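Local coordinates for protein diol-dehydratase (PDB 5I2A) that dehydrates 1,2-propanediol as a B12-independent member of the glycyl radical enzyme family, at residues A[576-581]-A[644-649]; A[704-707]-A[712-715]. One frame throughout, in Å; residues are numbered along the deposited sequence. Where two conformers were deposited one is given.

Interaction 1. Residues A[576-581]-A[644-649]; sequences KRITMG and EEIHEM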
loop_
_atom_site.group_PDB
_atom_site.type_symbol
_atom_site.label_atom_id
_atom_site.label_comp_id
_atom_site.label_asym_id
_atom_site.label_seq_id
_atom_site.Cartn_x
_atom_site.Cartn_y
_atom_site.Cartn_z
ATOM N N LYS A 576 -8.382 -56.071 15.525
ATOM C CA LYS A 576 -7.634 -56.035 16.769
ATOM C C LYS A 576 -6.389 -56.917 16.732
ATOM O O LYS A 576 -6.005 -57.501 17.743
ATOM C CB LYS A 576 -8.545 -56.447 17.924
ATOM C CG LYS A 576 -8.586 -55.454 19.052
ATOM C CD LYS A 576 -9.935 -55.442 19.727
ATOM C CE LYS A 576 -11.013 -55.017 18.757
ATOM N NZ LYS A 576 -12.119 -54.306 19.459
ATOM N N ARG A 577 -5.752 -56.999 15.566
ATOM C CA ARG A 577 -4.558 -57.824 15.406
ATOM C C ARG A 577 -3.290 -57.085 15.807
ATOM O O ARG A 577 -2.234 -57.682 15.951
ATOM C CB ARG A 577 -4.440 -58.312 13.966
ATOM C CG ARG A 577 -5.667 -59.065 13.482
ATOM C CD ARG A 577 -5.516 -59.503 12.040
ATOM N NE ARG A 577 -4.329 -60.325 11.843
ATOM C CZ ARG A 577 -3.791 -60.579 10.653
ATOM N NH1 ARG A 577 -4.323 -60.061 9.550
ATOM N NH2 ARG A 577 -2.707 -61.336 10.571
ATOM N N ILE A 578 -3.407 -55.774 15.968
ATOM C CA ILE A 578 -2.297 -54.932 16.386
ATOM C C ILE A 578 -2.846 -53.964 17.421
ATOM O O ILE A 578 -3.996 -53.551 17.308
ATOM C CB ILE A 578 -1.683 -54.165 15.191
ATOM C CG1 ILE A 578 -1.231 -55.148 14.115
ATOM C CG2 ILE A 578 -0.496 -53.338 15.626
ATOM C CD1 ILE A 578 -0.812 -54.485 12.814
ATOM N N THR A 579 -2.071 -53.622 18.446
ATOM C CA THR A 579 -2.531 -52.570 19.345
ATOM C C THR A 579 -2.089 -51.237 18.782
ATOM O O THR A 579 -1.125 -51.165 18.019
ATOM C CB THR A 579 -1.996 -52.712 20.789
ATOM O OG1 THR A 579 -0.611 -52.344 20.832
ATOM C CG2 THR A 579 -2.187 -54.141 21.301
ATOM N N MET A 580 -2.790 -50.181 19.165
ATOM C CA MET A 580 -2.431 -48.845 18.725
ATOM C C MET A 580 -0.993 -48.536 19.130
ATOM O O MET A 580 -0.246 -47.916 18.376
ATOM C CB MET A 580 -3.397 -47.814 19.305
ATOM C CG MET A 580 -3.172 -46.408 18.775
ATOM S SD MET A 580 -3.377 -46.301 16.986
ATOM C CE MET A 580 -5.154 -46.134 16.848
ATOM N N GLY A 581 -0.604 -48.994 20.316
ATOM C CA GLY A 581 0.731 -48.744 20.822
ATOM C C GLY A 581 1.811 -49.430 20.013
ATOM O O GLY A 581 2.885 -48.870 19.805
ATOM N N GLU A 644 8.432 -56.731 11.964
ATOM C CA GLU A 644 8.430 -57.341 10.647
ATOM C C GLU A 644 7.073 -57.962 10.300
ATOM O O GLU A 644 6.551 -57.739 9.215
ATOM C CB GLU A 644 9.533 -58.395 10.558
ATOM C CG GLU A 644 9.714 -59.003 9.180
ATOM C CD GLU A 644 10.944 -59.900 9.099
ATOM O OE1 GLU A 644 11.897 -59.543 8.375
ATOM O OE2 GLU A 644 10.957 -60.961 9.760
ATOM N N GLU A 645 6.490 -58.738 11.207
ATOM C CA GLU A 645 5.217 -59.369 10.873
ATOM C C GLU A 645 4.097 -58.337 10.822
ATOM O O GLU A 645 3.133 -58.506 10.082
ATOM C CB GLU A 645 4.870 -60.495 11.848
ATOM C CG GLU A 645 4.672 -60.091 13.273
ATOM C CD GLU A 645 4.402 -61.291 14.174
ATOM O OE1 GLU A 645 3.220 -61.545 14.498
ATOM O OE2 GLU A 645 5.380 -61.982 14.551
ATOM N N ILE A 646 4.229 -57.270 11.604
ATOM C CA ILE A 646 3.300 -56.152 11.505
ATOM C C ILE A 646 3.376 -55.536 10.103
ATOM O O ILE A 646 2.358 -55.327 9.457
ATOM C CB ILE A 646 3.584 -55.089 12.577
ATOM C CG1 ILE A 646 3.093 -55.584 13.944
ATOM C CG2 ILE A 646 2.903 -53.770 12.215
ATOM C CD1 ILE A 646 3.365 -54.622 15.078
ATOM N N HIS A 647 4.593 -55.281 9.632
ATOM C CA HIS A 647 4.794 -54.767 8.292
ATOM C C HIS A 647 4.203 -55.714 7.258
ATOM O O HIS A 647 3.540 -55.281 6.321
ATOM C CB HIS A 647 6.277 -54.558 8.007
ATOM C CG HIS A 647 6.542 -53.662 6.836
ATOM N ND1 HIS A 647 7.584 -53.867 5.961
ATOM C CD2 HIS A 647 5.908 -52.544 6.409
ATOM C CE1 HIS A 647 7.576 -52.923 5.037
ATOM N NE2 HIS A 647 6.570 -52.106 5.285
ATOM N N GLU A 648 4.439 -57.009 7.439
ATOM C CA GLU A 648 3.968 -57.996 6.478
ATOM C C GLU A 648 2.456 -58.050 6.404
ATOM O O GLU A 648 1.909 -58.123 5.308
ATOM C CB GLU A 648 4.517 -59.391 6.796
ATOM C CG GLU A 648 5.945 -59.644 6.291
ATOM C CD GLU A 648 6.148 -59.334 4.806
ATOM O OE1 GLU A 648 5.179 -59.423 4.022
ATOM O OE2 GLU A 648 7.292 -59.001 4.419
ATOM N N MET A 649 1.764 -58.012 7.540
ATOM C CA MET A 649 0.311 -58.064 7.459
ATOM C C MET A 649 -0.242 -56.762 6.872
ATOM O O MET A 649 -1.287 -56.771 6.236
ATOM C CB MET A 649 -0.342 -58.372 8.816
ATOM C CG MET A 649 0.178 -57.621 10.018
ATOM S SD MET A 649 -0.543 -58.307 11.538
ATOM C CE MET A 649 -2.202 -57.743 11.334
#
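The short connection between helices 558-574 and 580-588 meets one face of helix 637-651 here, with Arg577 and Ile578 set against Ile646 and Met649. It is a worked example of how a loop can pack on a helix mainly through side chains: no hydrogen bond joins 576-581 to 644-649 themselves, though Arg642 NH2, earlier on the same helix, binds Arg577 O. The tightest point is the terminal methyl of Met649, which lies over the centre of one face of the Arg577 guanidinium, CE being 3.3 Å from CZ of Arg577. The arginine chain bends at chi3 (57°) and curls round that methyl, so that its root touches it too: Arg577 CB is 3.5 Å from Met649 CE. The methyl packs on the flat face and not on the N-H edge, a van der Waals contact. On the helix side, Met649 CG lies between the backbone N and the carbonyl carbon (chi1 45°), and a turn at chi3 (-70°) brings CE round to the loop.

Ile578 supplies the buried half. Its CD1 meets the thioether end of Met649 tip to tip, 3.8 Å from CE and 4.0 Å from SD. The same methyl lies 3.8 Å from CG2 of Ile646, while Ile578 CG2 approaches Ile646 CD1 at 4.1 Å, so the two branched chains touch obliquely at two points. Leu571 of helix 558-574 touches both Ile578 and Met649. Lys576 leaves the preceding helix with positive phi, and Thr579 is the N-cap of the next, its OG1 bonded to Glu582 N. The whole is an N-capped connection between two helices, with Ile578 packed against a third, in a helical part of the pyruvate formate lyase-like region.

Interaction 2. Residues A[704-707]-A[712-715]; sequences AQTG and GRLA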
loop_
_atom_site.group_PDB
_atom_site.type_symbol
_atom_site.label_atom_id
_atom_site.label_comp_id
_atom_site.label_asym_id
_atom_site.label_seq_id
_atom_site.Cartn_x
_atom_site.Cartn_y
_atom_site.Cartn_z
ATOM N N ALA A 704 10.671 -37.297 2.091
ATOM C CA ALA A 704 11.896 -37.303 2.882
ATOM C C ALA A 704 11.692 -36.625 4.243
ATOM O O ALA A 704 12.504 -36.787 5.136
ATOM C CB ALA A 704 13.036 -36.625 2.110
ATOM N N GLN A 705 10.595 -35.885 4.397
ATOM C CA GLN A 705 10.308 -35.166 5.637
ATOM C C GLN A 705 9.266 -35.902 6.457
ATOM O O GLN A 705 8.780 -35.416 7.472
ATOM C CB GLN A 705 9.828 -33.741 5.327
ATOM C CG GLN A 705 10.919 -32.878 4.716
ATOM C CD GLN A 705 10.376 -31.618 4.074
ATOM O OE1 GLN A 705 9.190 -31.518 3.770
ATOM N NE2 GLN A 705 11.242 -30.648 3.885
ATOM N N THR A 706 8.921 -37.085 5.987
ATOM C CA THR A 706 7.805 -37.826 6.529
ATOM C C THR A 706 8.299 -39.136 7.102
ATOM O O THR A 706 8.969 -39.896 6.399
ATOM C CB THR A 706 6.762 -38.103 5.436
ATOM O OG1 THR A 706 6.407 -36.862 4.812
ATOM C CG2 THR A 706 5.533 -38.796 5.999
ATOM N N GLY A 707 7.971 -39.406 8.360
ATOM C CA GLY A 707 8.280 -40.707 8.941
ATOM C C GLY A 707 7.526 -41.855 8.273
ATOM O O GLY A 707 6.733 -41.660 7.339
ATOM N N GLY A 712 2.450 -48.841 5.184
ATOM C CA GLY A 712 3.591 -49.739 5.001
ATOM C C GLY A 712 4.800 -49.067 4.372
ATOM O O GLY A 712 5.873 -49.664 4.205
ATOM N N ARG A 713 4.616 -47.805 4.016
ATOM C CA ARG A 713 5.672 -46.997 3.449
ATOM C C ARG A 713 6.774 -46.776 4.495
ATOM O O ARG A 713 6.482 -46.451 5.635
ATOM C CB ARG A 713 5.081 -45.669 2.968
ATOM C CG ARG A 713 6.058 -44.702 2.373
ATOM C CD ARG A 713 5.439 -43.315 2.083
ATOM N NE ARG A 713 6.472 -42.344 2.397
ATOM C CZ ARG A 713 6.710 -41.911 3.628
ATOM N NH1 ARG A 713 5.940 -42.307 4.637
ATOM N NH2 ARG A 713 7.714 -41.086 3.850
ATOM N N LEU A 714 8.030 -46.951 4.109
ATOM C CA LEU A 714 9.136 -46.784 5.048
ATOM C C LEU A 714 9.495 -45.312 5.225
ATOM O O LEU A 714 9.205 -44.480 4.364
ATOM C CB LEU A 714 10.369 -47.572 4.582
ATOM C CG LEU A 714 10.162 -49.081 4.416
ATOM C CD1 LEU A 714 11.480 -49.797 4.100
ATOM C CD2 LEU A 714 9.492 -49.678 5.645
ATOM N N ALA A 715 10.129 -45.006 6.349
ATOM C CA ALA A 715 10.495 -43.643 6.702
ATOM C C ALA A 715 11.306 -42.924 5.617
ATOM O O ALA A 715 12.249 -43.476 5.049
ATOM C CB ALA A 715 11.276 -43.647 8.012
#
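The guanidinium of Arg713 meets segment 704-707 by its edge, where two consecutive backbone carbonyls, Thr706 O and Gly707 O, lie close to its plane. NH1 donates to Gly707 O at 2.9 Å in a nearly straight bond (168°), and NH2 donates to Thr706 O at 3.1 Å. The geometry at the two acceptors differs. At Gly707 the donor is tilted moderately from the carbonyl plane, whereas at Thr706 it stands well above that plane, 51° out, away from the lone-pair directions. The planar group thus serves both oxygens without twisting, and the cost falls on the approach to Thr706.

The side chain of Thr706 crosses that of Arg713 at about a right angle. Its CG2 stands off the guanidinium plane, 3.8 Å from both NH1 and NH2, and its CB comes within 3.5 Å of NH2. Arg713 reaches across because CG is anti to its backbone N (chi1 179°) and the chain stays extended until chi3. Beside this bridge the backbones themselves close up: Gly707 C is 3.8 Å from Ala715 CA, and backbone hydrogen bonding of Thr706 with His716 holds the chains close.

Further bonds fix the orientation of the guanidinium: NH2 also donates to Thr717 O, the stronger partner of the side chain, NH1 is bonded to Thr709 OG1, and NE makes a weak bond to Pro718 O. Much of the cation's hydrogen bonding is thus spent on the chain's own carbonyls, drawing together the two ends of the irregular loop 704-715. This loop follows helix 699-703, to which Thr706 OG1 is bonded through Leu702 O; the same hydroxyl meets Asn457 at the end of strand 454-457, and Thr706 packs on helix 459-467.

In the fold
The two contacts follow each other along the chain, with centres about 17 Å apart, and both are partly buried. Interaction 1 lies farther out, its centre about 39 Å from the chain centre against about 24 Å for interaction 2. It joins a helix connection to a distant helix through apolar packing that includes a methyl on a guanidinium face, whereas interaction 2 closes a single loop on itself through charged donors and backbone oxygens. Each contains an arginine, used by its face in 576-581 with 644-649 and by its edge in 704-707 with 712-715. The two sites touch directly: His647 NE2 is 2.8 Å from Gly712 O, probably a hydrogen bond, which couples helix 637-651 to the loop.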